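Long-range contacts in beta-galacturonidase (Eisenbergiella tayi, PDB 6NCW), which is a family 2 glycoside hydrolase that cleaves beta-linked galacturonic acid and may also have beta-glucuronidase activity: residues L20-T25 against E32-A37; H24-Q29 against R53-Y58; L70-V75 against L112-D117; P40-N45 against F284-P289; F62-N67 against V142-L147. All coordinates share one frame; numbering follows the deposited sequence.

Contact 1: residues L20-T25 against E32-A37; sequences LWNFHT and EAVIQA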
# COMPACT_ATOMS: atom_id res chain seq x y z
N LEU A 20 -33.71 -0.84 10.42
CA LEU A 20 -32.95 -1.37 11.53
C LEU A 20 -33.82 -2.35 12.31
O LEU A 20 -34.97 -2.05 12.64
CB LEU A 20 -32.46 -0.23 12.44
CG LEU A 20 -31.66 0.91 11.78
CD1 LEU A 20 -31.09 1.85 12.83
CD2 LEU A 20 -30.53 0.35 10.91
N TRP A 21 -33.27 -3.54 12.58
CA TRP A 21 -33.86 -4.50 13.50
C TRP A 21 -32.98 -4.60 14.74
O TRP A 21 -31.82 -4.18 14.74
CB TRP A 21 -33.98 -5.91 12.90
CG TRP A 21 -34.83 -6.08 11.67
CD1 TRP A 21 -35.10 -5.16 10.69
CD2 TRP A 21 -35.51 -7.28 11.29
NE1 TRP A 21 -35.91 -5.72 9.72
CE2 TRP A 21 -36.18 -7.02 10.07
CE3 TRP A 21 -35.62 -8.56 11.87
CZ2 TRP A 21 -36.93 -7.99 9.42
CZ3 TRP A 21 -36.37 -9.51 11.22
CH2 TRP A 21 -37.01 -9.23 10.01
N ASN A 22 -33.53 -5.19 15.80
CA ASN A 22 -32.72 -5.45 16.99
C ASN A 22 -31.95 -6.74 16.79
O ASN A 22 -32.50 -7.74 16.34
CB ASN A 22 -33.60 -5.55 18.23
CG ASN A 22 -34.07 -4.21 18.71
OD1 ASN A 22 -33.37 -3.21 18.57
ND2 ASN A 22 -35.25 -4.17 19.30
N PHE A 23 -30.66 -6.70 17.17
CA PHE A 23 -29.71 -7.77 16.91
C PHE A 23 -28.91 -8.09 18.16
O PHE A 23 -28.43 -7.19 18.85
CB PHE A 23 -28.75 -7.37 15.76
CG PHE A 23 -27.62 -8.36 15.53
CD1 PHE A 23 -26.35 -8.14 16.07
CD2 PHE A 23 -27.81 -9.48 14.74
CE1 PHE A 23 -25.30 -9.04 15.83
CE2 PHE A 23 -26.78 -10.38 14.50
CZ PHE A 23 -25.52 -10.16 15.04
N HIS A 24 -28.73 -9.39 18.42
CA HIS A 24 -27.78 -9.84 19.42
C HIS A 24 -27.39 -11.28 19.09
O HIS A 24 -28.20 -12.04 18.56
CB HIS A 24 -28.34 -9.70 20.85
CG HIS A 24 -29.56 -10.52 21.12
ND1 HIS A 24 -29.50 -11.84 21.53
CD2 HIS A 24 -30.88 -10.21 21.06
CE1 HIS A 24 -30.72 -12.30 21.71
NE2 HIS A 24 -31.58 -11.33 21.42
N THR A 25 -26.12 -11.62 19.36
CA THR A 25 -25.67 -13.01 19.27
C THR A 25 -26.28 -13.83 20.41
O THR A 25 -26.65 -13.30 21.46
CB THR A 25 -24.14 -13.10 19.34
OG1 THR A 25 -23.68 -12.60 20.60
CG2 THR A 25 -23.48 -12.32 18.20
N GLU A 32 -25.92 -10.28 26.42
CA GLU A 32 -25.32 -9.79 25.19
C GLU A 32 -25.90 -8.42 24.89
O GLU A 32 -27.09 -8.19 25.10
CB GLU A 32 -25.59 -10.72 24.02
CG GLU A 32 -25.09 -12.13 24.24
CD GLU A 32 -23.60 -12.26 23.96
OE1 GLU A 32 -23.17 -13.39 23.61
OE2 GLU A 32 -22.86 -11.25 24.08
N ALA A 33 -25.06 -7.50 24.42
CA ALA A 33 -25.53 -6.20 23.96
C ALA A 33 -26.56 -6.37 22.85
O ALA A 33 -26.36 -7.15 21.91
CB ALA A 33 -24.35 -5.37 23.45
N VAL A 34 -27.67 -5.64 22.95
CA VAL A 34 -28.60 -5.51 21.84
C VAL A 34 -28.19 -4.27 21.04
O VAL A 34 -28.07 -3.17 21.59
CB VAL A 34 -30.05 -5.41 22.33
CG1 VAL A 34 -30.99 -5.22 21.15
CG2 VAL A 34 -30.42 -6.68 23.09
N ILE A 35 -27.94 -4.45 19.74
CA ILE A 35 -27.56 -3.34 18.89
C ILE A 35 -28.59 -3.21 17.77
O ILE A 35 -29.34 -4.14 17.49
CB ILE A 35 -26.12 -3.49 18.33
CG1 ILE A 35 -26.03 -4.62 17.33
CG2 ILE A 35 -25.14 -3.80 19.47
CD1 ILE A 35 -25.44 -4.22 16.00
N GLN A 36 -28.63 -2.03 17.15
CA GLN A 36 -29.54 -1.81 16.03
C GLN A 36 -28.77 -2.08 14.74
O GLN A 36 -27.82 -1.37 14.41
CB GLN A 36 -30.10 -0.39 16.06
CG GLN A 36 -31.01 -0.16 17.28
CD GLN A 36 -31.40 1.29 17.43
OE1 GLN A 36 -30.58 2.12 17.81
NE2 GLN A 36 -32.66 1.61 17.09
N ALA A 37 -29.18 -3.11 14.03
CA ALA A 37 -28.45 -3.61 12.89
C ALA A 37 -29.25 -3.41 11.61
O ALA A 37 -30.48 -3.45 11.63
CB ALA A 37 -28.13 -5.10 13.06
O HOH W 1 -24.62 -9.24 20.73
O HOH W 2 -22.95 -15.23 21.81
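F23 lies side by side with I35, and its CD1 meets I35 CG1 at 3.8 Å, at the ring edge. CG leaves F23 anti to the backbone N (chi1 173°), while CB stays against A37 CB at 3.6 Å. N22 and Q36 lie on the other face; N22 CB also meets V34 CG1 at 3.9 Å. The N22 and Q36 side chains lie side by side, pointing the same way, their amide planes 42° apart. Q36 NE2 itself bonds to E325 O of the second subunit. These pairs sit on the hairpin of strands 19-26 and 35-39, at one edge of the six-stranded sheet in the N-terminal beta sandwich of the GH2 fold. Two pairs of backbone bonds close it. W21 and A37 bond each way, N to O, at 2.9 Å, as do F23 and I35. Toward the turn, water 1 accepts from T25 N at 3.1 Å and donates to A33 O. E32 OE1 takes a 2.6 Å bond from water 2 and another bond from T28 OG1.

Contact 2: residues H24-Q29 against R53-Y58; sequences HTIGTQ and RGQASY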
# COMPACT_ATOMS: atom_id res chain seq x y z
N HIS A 24 -28.73 -9.39 18.42
CA HIS A 24 -27.78 -9.84 19.42
C HIS A 24 -27.39 -11.28 19.09
O HIS A 24 -28.20 -12.04 18.56
CB HIS A 24 -28.34 -9.70 20.85
CG HIS A 24 -29.56 -10.52 21.12
ND1 HIS A 24 -29.50 -11.84 21.53
CD2 HIS A 24 -30.88 -10.21 21.06
CE1 HIS A 24 -30.72 -12.30 21.71
NE2 HIS A 24 -31.58 -11.33 21.42
N THR A 25 -26.12 -11.62 19.36
CA THR A 25 -25.67 -13.01 19.27
C THR A 25 -26.28 -13.83 20.41
O THR A 25 -26.65 -13.30 21.46
CB THR A 25 -24.14 -13.10 19.34
OG1 THR A 25 -23.68 -12.60 20.60
CG2 THR A 25 -23.48 -12.32 18.20
N ILE A 26 -26.37 -15.15 20.21
CA ILE A 26 -26.85 -16.04 21.26
C ILE A 26 -25.91 -17.22 21.42
O ILE A 26 -25.12 -17.55 20.53
CB ILE A 26 -28.29 -16.53 21.00
CG1 ILE A 26 -28.38 -17.28 19.68
CG2 ILE A 26 -29.26 -15.37 20.99
CD1 ILE A 26 -29.82 -17.65 19.31
N GLY A 27 -26.00 -17.86 22.58
CA GLY A 27 -25.19 -19.02 22.91
C GLY A 27 -24.27 -18.81 24.10
O GLY A 27 -23.15 -19.35 24.12
N THR A 28 -24.72 -18.05 25.10
CA THR A 28 -23.90 -17.73 26.27
C THR A 28 -24.77 -17.67 27.52
O THR A 28 -26.00 -17.71 27.46
CB THR A 28 -23.14 -16.40 26.10
OG1 THR A 28 -24.02 -15.42 25.52
CG2 THR A 28 -21.92 -16.58 25.20
N GLN A 29 -24.09 -17.60 28.68
CA GLN A 29 -24.80 -17.52 29.96
C GLN A 29 -25.17 -16.09 30.31
O GLN A 29 -26.20 -15.86 30.95
CB GLN A 29 -23.95 -18.09 31.09
CG GLN A 29 -23.63 -19.56 30.95
CD GLN A 29 -24.75 -20.45 31.45
OE1 GLN A 29 -25.47 -21.06 30.66
NE2 GLN A 29 -24.89 -20.54 32.78
N ARG A 53 -18.93 -16.48 14.33
CA ARG A 53 -19.59 -17.63 13.70
C ARG A 53 -20.43 -18.34 14.75
O ARG A 53 -19.92 -18.71 15.81
CB ARG A 53 -18.59 -18.61 13.07
CG ARG A 53 -19.33 -19.73 12.35
CD ARG A 53 -18.61 -20.33 11.17
NE ARG A 53 -17.78 -19.38 10.42
CZ ARG A 53 -18.11 -18.83 9.25
NH1 ARG A 53 -19.28 -19.08 8.68
NH2 ARG A 53 -17.26 -18.01 8.65
N GLY A 54 -21.71 -18.51 14.46
CA GLY A 54 -22.66 -19.01 15.45
C GLY A 54 -24.07 -18.59 15.08
O GLY A 54 -24.35 -18.27 13.93
N GLN A 55 -24.94 -18.61 16.09
CA GLN A 55 -26.31 -18.12 15.98
C GLN A 55 -26.43 -16.68 16.46
O GLN A 55 -25.72 -16.25 17.37
CB GLN A 55 -27.27 -18.96 16.84
CG GLN A 55 -27.32 -20.44 16.54
CD GLN A 55 -28.22 -21.16 17.52
OE1 GLN A 55 -28.10 -20.96 18.73
NE2 GLN A 55 -29.13 -21.97 17.01
N ALA A 56 -27.38 -15.96 15.87
CA ALA A 56 -27.72 -14.64 16.35
C ALA A 56 -29.20 -14.40 16.11
O ALA A 56 -29.82 -15.08 15.30
CB ALA A 56 -26.87 -13.56 15.67
N SER A 57 -29.78 -13.45 16.84
CA SER A 57 -31.21 -13.16 16.73
C SER A 57 -31.45 -11.77 16.15
O SER A 57 -30.86 -10.79 16.61
CB SER A 57 -31.90 -13.28 18.09
OG SER A 57 -32.92 -12.30 18.22
N TYR A 58 -32.33 -11.70 15.15
CA TYR A 58 -32.86 -10.45 14.62
C TYR A 58 -34.34 -10.34 14.96
O TYR A 58 -35.09 -11.30 14.77
CB TYR A 58 -32.72 -10.38 13.09
CG TYR A 58 -31.31 -10.25 12.54
CD1 TYR A 58 -30.85 -9.02 12.05
CD2 TYR A 58 -30.46 -11.35 12.46
CE1 TYR A 58 -29.57 -8.89 11.52
CE2 TYR A 58 -29.17 -11.22 11.94
CZ TYR A 58 -28.74 -9.99 11.47
OH TYR A 58 -27.46 -9.85 10.95
O HOH W 3 -23.43 -19.40 19.04
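The bond from S57 N to H24 O is short, at 2.7 Å, and almost straight, at 177°. The return bond, H24 N to S57 O, is 3.1 Å long. Together they make H24 and S57 a hydrogen-bonded antiparallel pair, joining strands 19-26 and 55-63 inside the larger sheet of the N-terminal beta sandwich. T25 and A56 form the next, non-hydrogen-bonded pair. Their CA atoms are only 3.9 Å apart. A56 CB rests 3.5 Å from H24 O and faces the core, where F23 and W43 also touch it.

On the other face, the H24 ring covers S57. Its CG sits between the backbone N and the carbonyl carbon (chi1 62°), and the ring lies over the serine. S57 CB is 4.1 Å from the ring centroid, offset toward the rim, in a CH-pi contact. The S57 hydroxyl is engaged by E113 OE2 of the strand on its far side. I26 packs obliquely on Q55, with CG1 3.5 Å from Q55 CB and CD1 near OE1. Q55 O is gripped twice, by Y52 OH and by I26 N. The I26 N-H comes in at 3.1 Å from well above the carbonyl plane. Water 3 donates to I26 O at 2.9 Å and accepts only a weak bond from Q55 N.

Contact 3: residues L70-V75 against L112-D117; sequences LEFKGV and LEVIAD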
# COMPACT_ATOMS: atom_id res chain seq x y z
N LEU A 70 -44.94 -14.10 5.08
CA LEU A 70 -43.64 -13.46 5.22
C LEU A 70 -42.70 -14.09 4.20
O LEU A 70 -42.42 -15.29 4.27
CB LEU A 70 -43.09 -13.63 6.63
CG LEU A 70 -43.91 -12.98 7.73
CD1 LEU A 70 -43.78 -13.78 9.01
CD2 LEU A 70 -43.43 -11.56 7.94
N GLU A 71 -42.21 -13.29 3.25
CA GLU A 71 -41.22 -13.76 2.29
C GLU A 71 -39.83 -13.29 2.70
O GLU A 71 -39.60 -12.09 2.91
CB GLU A 71 -41.51 -13.31 0.86
CG GLU A 71 -40.47 -13.92 -0.11
CD GLU A 71 -40.66 -13.52 -1.56
OE1 GLU A 71 -41.43 -12.58 -1.83
OE2 GLU A 71 -40.03 -14.17 -2.42
N PHE A 72 -38.90 -14.23 2.80
CA PHE A 72 -37.50 -13.96 3.08
C PHE A 72 -36.68 -14.22 1.82
O PHE A 72 -36.67 -15.34 1.31
CB PHE A 72 -37.01 -14.81 4.24
CG PHE A 72 -37.72 -14.50 5.53
CD1 PHE A 72 -38.94 -15.09 5.83
CD2 PHE A 72 -37.17 -13.59 6.43
CE1 PHE A 72 -39.60 -14.79 7.02
CE2 PHE A 72 -37.84 -13.28 7.62
CZ PHE A 72 -39.05 -13.88 7.91
N LYS A 73 -36.01 -13.18 1.32
CA LYS A 73 -35.25 -13.35 0.08
C LYS A 73 -33.88 -13.99 0.31
O LYS A 73 -33.33 -14.58 -0.62
CB LYS A 73 -35.07 -12.00 -0.62
CG LYS A 73 -36.36 -11.41 -1.19
CD LYS A 73 -36.92 -12.25 -2.33
CE LYS A 73 -38.12 -11.53 -2.97
NZ LYS A 73 -38.73 -12.31 -4.08
N GLY A 74 -33.32 -13.88 1.51
CA GLY A 74 -32.15 -14.65 1.86
C GLY A 74 -31.75 -14.47 3.31
O GLY A 74 -31.62 -13.34 3.78
N VAL A 75 -31.55 -15.57 4.02
CA VAL A 75 -31.00 -15.55 5.37
C VAL A 75 -29.76 -16.44 5.37
O VAL A 75 -29.85 -17.63 5.02
CB VAL A 75 -32.02 -16.04 6.42
CG1 VAL A 75 -31.40 -16.00 7.82
CG2 VAL A 75 -33.33 -15.22 6.37
N LEU A 112 -41.76 -10.33 15.34
CA LEU A 112 -41.03 -11.16 14.39
C LEU A 112 -39.61 -11.35 14.89
O LEU A 112 -38.92 -10.37 15.22
CB LEU A 112 -41.02 -10.54 13.00
CG LEU A 112 -40.24 -11.33 11.94
CD1 LEU A 112 -40.77 -12.75 11.80
CD2 LEU A 112 -40.31 -10.60 10.60
N GLU A 113 -39.16 -12.59 14.96
CA GLU A 113 -37.79 -12.88 15.35
C GLU A 113 -37.23 -13.92 14.39
O GLU A 113 -37.88 -14.94 14.14
CB GLU A 113 -37.68 -13.38 16.79
CG GLU A 113 -36.26 -13.78 17.19
CD GLU A 113 -36.14 -14.19 18.64
OE1 GLU A 113 -37.14 -14.71 19.20
OE2 GLU A 113 -35.04 -13.99 19.24
N VAL A 114 -36.04 -13.65 13.86
CA VAL A 114 -35.34 -14.58 12.98
C VAL A 114 -34.05 -14.98 13.66
O VAL A 114 -33.25 -14.12 14.06
CB VAL A 114 -35.06 -13.94 11.61
CG1 VAL A 114 -34.40 -14.95 10.68
CG2 VAL A 114 -36.35 -13.43 11.01
N ILE A 115 -33.86 -16.28 13.84
CA ILE A 115 -32.59 -16.82 14.32
C ILE A 115 -31.78 -17.19 13.07
O ILE A 115 -32.19 -18.06 12.30
CB ILE A 115 -32.78 -18.04 15.23
CG1 ILE A 115 -33.88 -17.80 16.28
CG2 ILE A 115 -31.46 -18.41 15.90
CD1 ILE A 115 -33.51 -16.76 17.29
N ALA A 116 -30.67 -16.49 12.86
CA ALA A 116 -29.77 -16.77 11.75
C ALA A 116 -28.53 -17.46 12.28
O ALA A 116 -28.03 -17.13 13.36
CB ALA A 116 -29.36 -15.49 11.02
N ASP A 117 -28.01 -18.40 11.49
CA ASP A 117 -26.91 -19.25 11.91
C ASP A 117 -25.99 -19.48 10.72
O ASP A 117 -26.45 -19.91 9.66
CB ASP A 117 -27.46 -20.59 12.43
CG ASP A 117 -26.40 -21.48 13.00
OD1 ASP A 117 -25.22 -21.03 13.11
OD2 ASP A 117 -26.73 -22.63 13.34
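F72 and V114 slide past each other in opposite directions, with F72 CE2 3.7 Å from V114 CG2. CG of F72 stands anti to the carbonyl carbon (chi1 -64°), and the ring reaches across to the facing strand. L112 CD1 comes to the ring edge, 4.4 Å from F72 CZ. F98 lies nearly parallel to the same ring, and V81 also touches it. Two more aromatic residues join in: W21 packs on L112 and V114, and W43 on A116.

The remaining contacts are aliphatic. L70 and L112 meet through their CD2 methyls at 4.2 Å. One branch of V75 serves two partners: its CG1 is 3.8 Å from A116 CB and 4.3 Å from V114 CG1.

No hydrogen bond crosses between the segments. The charged side chains of E71 and K73 lie on the side turned from L112-D117. There K73 NZ forms a salt bridge with E71 OE2 at 2.8 Å and another with E317 of the barrel domain.

The axes of strands 70-72 and 112-117 are 11.6 Å apart and inclined at 29°. Two sheets are therefore packed face to face through a buried apolar layer, the arrangement of a beta sandwich, here the N-terminal sandwich of the GH2 fold.

Contact 4: residues P40-N45 against F284-P289; sequences PGCWEN and FGCALP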
# COMPACT_ATOMS: atom_id res chain seq x y z
N PRO A 40 -31.42 -5.42 4.81
CA PRO A 40 -30.41 -6.49 4.68
C PRO A 40 -29.06 -6.11 5.27
O PRO A 40 -28.75 -4.92 5.39
CB PRO A 40 -30.29 -6.67 3.16
CG PRO A 40 -30.68 -5.35 2.59
CD PRO A 40 -31.78 -4.84 3.50
N GLY A 41 -28.27 -7.12 5.63
CA GLY A 41 -26.94 -6.90 6.19
C GLY A 41 -26.30 -8.23 6.56
O GLY A 41 -26.98 -9.26 6.67
N CYS A 42 -24.99 -8.19 6.74
CA CYS A 42 -24.24 -9.33 7.25
C CYS A 42 -23.56 -8.91 8.54
O CYS A 42 -22.95 -7.84 8.59
CB CYS A 42 -23.20 -9.82 6.25
SG CYS A 42 -23.94 -10.45 4.75
N TRP A 43 -23.64 -9.75 9.57
CA TRP A 43 -23.09 -9.28 10.83
C TRP A 43 -21.57 -9.25 10.84
O TRP A 43 -20.99 -8.64 11.74
CB TRP A 43 -23.61 -10.09 12.01
CG TRP A 43 -23.17 -11.51 12.08
CD1 TRP A 43 -21.87 -11.98 12.13
CD2 TRP A 43 -24.01 -12.65 12.14
NE1 TRP A 43 -21.87 -13.35 12.21
CE2 TRP A 43 -23.17 -13.79 12.23
CE3 TRP A 43 -25.41 -12.83 12.12
CZ2 TRP A 43 -23.68 -15.10 12.29
CZ3 TRP A 43 -25.92 -14.13 12.19
CH2 TRP A 43 -25.05 -15.25 12.27
N GLU A 44 -20.91 -9.87 9.86
CA GLU A 44 -19.45 -9.73 9.77
C GLU A 44 -19.04 -8.30 9.45
O GLU A 44 -17.88 -7.94 9.64
CB GLU A 44 -18.88 -10.69 8.72
CG GLU A 44 -18.83 -12.14 9.18
CD GLU A 44 -20.11 -12.90 8.86
OE1 GLU A 44 -21.16 -12.27 8.56
OE2 GLU A 44 -20.07 -14.15 8.89
N ASN A 45 -19.97 -7.48 9.01
CA ASN A 45 -19.74 -6.06 8.80
C ASN A 45 -20.09 -5.21 10.01
O ASN A 45 -19.84 -4.00 9.98
CB ASN A 45 -20.55 -5.61 7.58
CG ASN A 45 -20.23 -6.46 6.36
OD1 ASN A 45 -21.13 -6.95 5.68
ND2 ASN A 45 -18.92 -6.67 6.11
N PHE A 284 -20.17 -4.67 2.71
CA PHE A 284 -21.54 -5.17 2.67
C PHE A 284 -21.62 -6.68 2.74
O PHE A 284 -22.73 -7.22 2.75
CB PHE A 284 -22.26 -4.63 1.42
CG PHE A 284 -22.13 -3.14 1.28
CD1 PHE A 284 -22.59 -2.30 2.29
CD2 PHE A 284 -21.52 -2.57 0.15
CE1 PHE A 284 -22.45 -0.91 2.19
CE2 PHE A 284 -21.38 -1.20 0.04
CZ PHE A 284 -21.85 -0.36 1.07
N GLY A 285 -20.48 -7.39 2.81
CA GLY A 285 -20.55 -8.84 2.91
C GLY A 285 -21.16 -9.38 1.63
O GLY A 285 -20.73 -9.05 0.52
N CYS A 286 -22.20 -10.20 1.75
CA CYS A 286 -22.95 -10.59 0.56
C CYS A 286 -24.25 -9.84 0.44
O CYS A 286 -25.08 -10.18 -0.40
CB CYS A 286 -23.20 -12.11 0.54
SG CYS A 286 -24.32 -12.78 1.85
N ALA A 287 -24.45 -8.82 1.27
CA ALA A 287 -25.67 -8.01 1.23
C ALA A 287 -25.39 -6.70 0.49
O ALA A 287 -25.39 -5.60 1.07
CB ALA A 287 -26.19 -7.77 2.64
N LEU A 288 -25.15 -6.82 -0.81
CA LEU A 288 -24.81 -5.61 -1.56
C LEU A 288 -26.08 -4.84 -1.90
O LEU A 288 -27.04 -5.42 -2.42
CB LEU A 288 -24.06 -5.94 -2.84
CG LEU A 288 -22.56 -6.15 -2.72
CD1 LEU A 288 -22.25 -7.44 -1.98
CD2 LEU A 288 -22.02 -6.19 -4.13
N PRO A 289 -26.11 -3.53 -1.66
CA PRO A 289 -27.26 -2.73 -2.07
C PRO A 289 -27.25 -2.47 -3.57
O PRO A 289 -26.25 -2.69 -4.27
CB PRO A 289 -27.08 -1.43 -1.30
CG PRO A 289 -25.59 -1.31 -1.21
CD PRO A 289 -25.11 -2.71 -0.96
O HOH W 4 -23.58 -5.92 5.73
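With chi1 at -65°, C42 carries its SG beside its own backbone N and out to C286. C286 has its SG between the backbone N and the carbonyl carbon (chi1 66°), which brings it up to the other sulfur. The two SG atoms pack at 3.7 Å, too far apart for a disulfide. C42 SG also accepts the N-H of C286, at 3.5 Å and 152°, and touches A287 CB at 4.1 Å. That N-H lies in a type II' turn from F284 to A287, closed by A287 N bonding to F284 O. G285 takes the positive-phi corner of the turn. The turn belongs to the loop between the first strand of the TIM barrel, 268-276, and helix 290-302. Segment 40-45 is a loop of the N-terminal sandwich, so the contact joins two domains. A287 CB presses on the backbone at G41 N, 3.7 Å away, and on P40 CB at 4.3 Å. P40 follows a cis peptide bond. C42 N donates a hydrogen bond to water 4 at 2.9 Å. F284 and P289 pack on S291 of the second subunit.

Contact 5: residues F62-N67 against V142-L147; sequences FEAKGN and VVLEEL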
# COMPACT_ATOMS: atom_id res chain seq x y z
N PHE A 62 -44.26 -5.89 13.62
CA PHE A 62 -45.05 -5.56 12.45
C PHE A 62 -46.51 -5.59 12.84
O PHE A 62 -46.88 -6.12 13.88
CB PHE A 62 -44.76 -6.49 11.26
CG PHE A 62 -45.19 -7.92 11.47
CD1 PHE A 62 -46.40 -8.38 10.94
CD2 PHE A 62 -44.38 -8.81 12.16
CE1 PHE A 62 -46.80 -9.70 11.12
CE2 PHE A 62 -44.78 -10.14 12.34
CZ PHE A 62 -45.99 -10.58 11.82
N GLU A 63 -47.34 -5.01 11.98
CA GLU A 63 -48.77 -4.88 12.20
C GLU A 63 -49.51 -5.60 11.08
O GLU A 63 -49.26 -5.32 9.90
CB GLU A 63 -49.18 -3.41 12.26
CG GLU A 63 -50.64 -3.17 12.59
CD GLU A 63 -50.89 -1.74 13.02
OE1 GLU A 63 -49.93 -0.93 13.01
OE2 GLU A 63 -52.05 -1.42 13.37
N ALA A 64 -50.39 -6.52 11.44
CA ALA A 64 -51.06 -7.33 10.43
C ALA A 64 -52.23 -8.07 11.06
O ALA A 64 -52.28 -8.25 12.28
CB ALA A 64 -50.10 -8.33 9.79
N LYS A 65 -53.12 -8.55 10.19
CA LYS A 65 -54.33 -9.27 10.56
C LYS A 65 -54.64 -10.33 9.51
O LYS A 65 -54.34 -10.16 8.32
CB LYS A 65 -55.54 -8.33 10.67
CG LYS A 65 -55.88 -7.64 9.33
CD LYS A 65 -57.33 -7.20 9.21
CE LYS A 65 -57.50 -5.71 9.49
NZ LYS A 65 -56.63 -4.86 8.62
N GLY A 66 -55.27 -11.42 9.95
CA GLY A 66 -55.76 -12.38 8.99
C GLY A 66 -54.66 -13.31 8.49
O GLY A 66 -53.72 -13.64 9.20
N ASN A 67 -54.81 -13.74 7.24
CA ASN A 67 -53.82 -14.61 6.62
C ASN A 67 -52.65 -13.77 6.11
O ASN A 67 -52.85 -12.82 5.34
CB ASN A 67 -54.44 -15.39 5.46
CG ASN A 67 -55.43 -16.44 5.91
OD1 ASN A 67 -55.43 -16.87 7.06
ND2 ASN A 67 -56.29 -16.85 4.99
N VAL A 142 -36.93 -8.65 3.16
CA VAL A 142 -38.03 -9.32 3.87
C VAL A 142 -39.32 -8.58 3.56
O VAL A 142 -39.37 -7.34 3.60
CB VAL A 142 -37.81 -9.36 5.40
CG1 VAL A 142 -38.99 -9.99 6.10
CG2 VAL A 142 -36.53 -10.11 5.75
N VAL A 143 -40.38 -9.33 3.23
CA VAL A 143 -41.64 -8.75 2.76
C VAL A 143 -42.79 -9.35 3.56
O VAL A 143 -42.89 -10.57 3.68
CB VAL A 143 -41.86 -9.00 1.26
CG1 VAL A 143 -43.21 -8.42 0.83
CG2 VAL A 143 -40.76 -8.36 0.44
N LEU A 144 -43.66 -8.48 4.09
CA LEU A 144 -44.90 -8.88 4.73
C LEU A 144 -46.06 -8.67 3.77
O LEU A 144 -46.23 -7.57 3.24
CB LEU A 144 -45.16 -8.08 6.01
CG LEU A 144 -46.58 -8.25 6.61
CD1 LEU A 144 -46.79 -9.63 7.21
CD2 LEU A 144 -46.89 -7.15 7.65
N GLU A 145 -46.85 -9.71 3.54
CA GLU A 145 -48.00 -9.68 2.66
C GLU A 145 -49.23 -10.11 3.43
O GLU A 145 -49.20 -11.10 4.17
CB GLU A 145 -47.80 -10.61 1.46
CG GLU A 145 -46.60 -10.27 0.59
CD GLU A 145 -46.39 -11.30 -0.49
OE1 GLU A 145 -47.01 -12.38 -0.37
OE2 GLU A 145 -45.62 -11.05 -1.45
N GLU A 146 -50.31 -9.36 3.27
CA GLU A 146 -51.60 -9.68 3.87
C GLU A 146 -52.47 -10.31 2.80
O GLU A 146 -52.70 -9.70 1.75
CB GLU A 146 -52.24 -8.45 4.50
CG GLU A 146 -51.69 -8.20 5.91
CD GLU A 146 -52.25 -6.98 6.62
OE1 GLU A 146 -53.41 -7.04 7.10
OE2 GLU A 146 -51.51 -5.97 6.73
N LEU A 147 -52.90 -11.54 3.03
CA LEU A 147 -53.59 -12.34 2.02
C LEU A 147 -55.08 -12.44 2.34
O LEU A 147 -55.54 -12.10 3.44
CB LEU A 147 -52.98 -13.74 1.94
CG LEU A 147 -51.47 -13.79 1.69
CD1 LEU A 147 -51.00 -15.22 1.76
CD2 LEU A 147 -51.15 -13.19 0.33
O HOH W 5 -55.03 -10.54 5.85
O HOH W 6 -57.23 -13.12 5.68
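E146 reaches from CB toward A64 and K65 with its chain extended (chi2 180°). Its CG is 4.2 Å from A64 CB and 4.1 Å from K65 O. CD lies close to both A64 CA and K65 N. At the tip the two oxygens part. E146 OE2 lies on the side of E63 O, 3.9 Å away. E146 OE1 touches K65 CG at 3.4 Å and takes a weak bond from K65 N. K65 bends at its last two torsions, and K65 NZ stays 4.2 Å from E146 OE1, beyond a salt bridge, where the opposite charges may still attract.

Here the chain leaves strand 55-63 of one sheet of the N-terminal sandwich and turns a corner at N67 into strand 68-72 of the other. Strand 142-147 lies beside 68-72 in that second sheet. L144 packs against F62 and A64. It meets F62 at about a right angle, its CD2 3.5 Å from F62 CD1, and it also touches A64 CB. L70 packs on L144 too.

At the corner, L147 N bonds to N67 O at 2.6 Å. The N67 amide is held at both atoms of its tip: OD1 accepts from D104 N, and ND2 donates to G148 O. L147 O accepts a bond from water 6, which accepts from N67 N at 2.9 Å. Water 5 lies near both K65 O and L147 O.

Contacts 1 and 2 share H24 and T25, and their centres lie 10 Å apart: strand 19-26 is paired on one side with 35-39 and on the other with 55-63. Strand 55-63 pairs in turn with 109-117, linking contact 2 to contact 3 through Y58 O and V114 N at 2.7 Å. Contacts 3 and 5 both connect the two sheets of the sandwich; they meet within the smaller sheet, where E71 N is 2.8 Å from V143 O. W21 of contact 1 touches L112 and V114 of contact 3. W43 of segment 40-45 packs on F23 and A56, tying the domain junction of contact 4 to contacts 1 and 2. All five contacts lie away from the galacturonate-binding residues, such as D131 and E465.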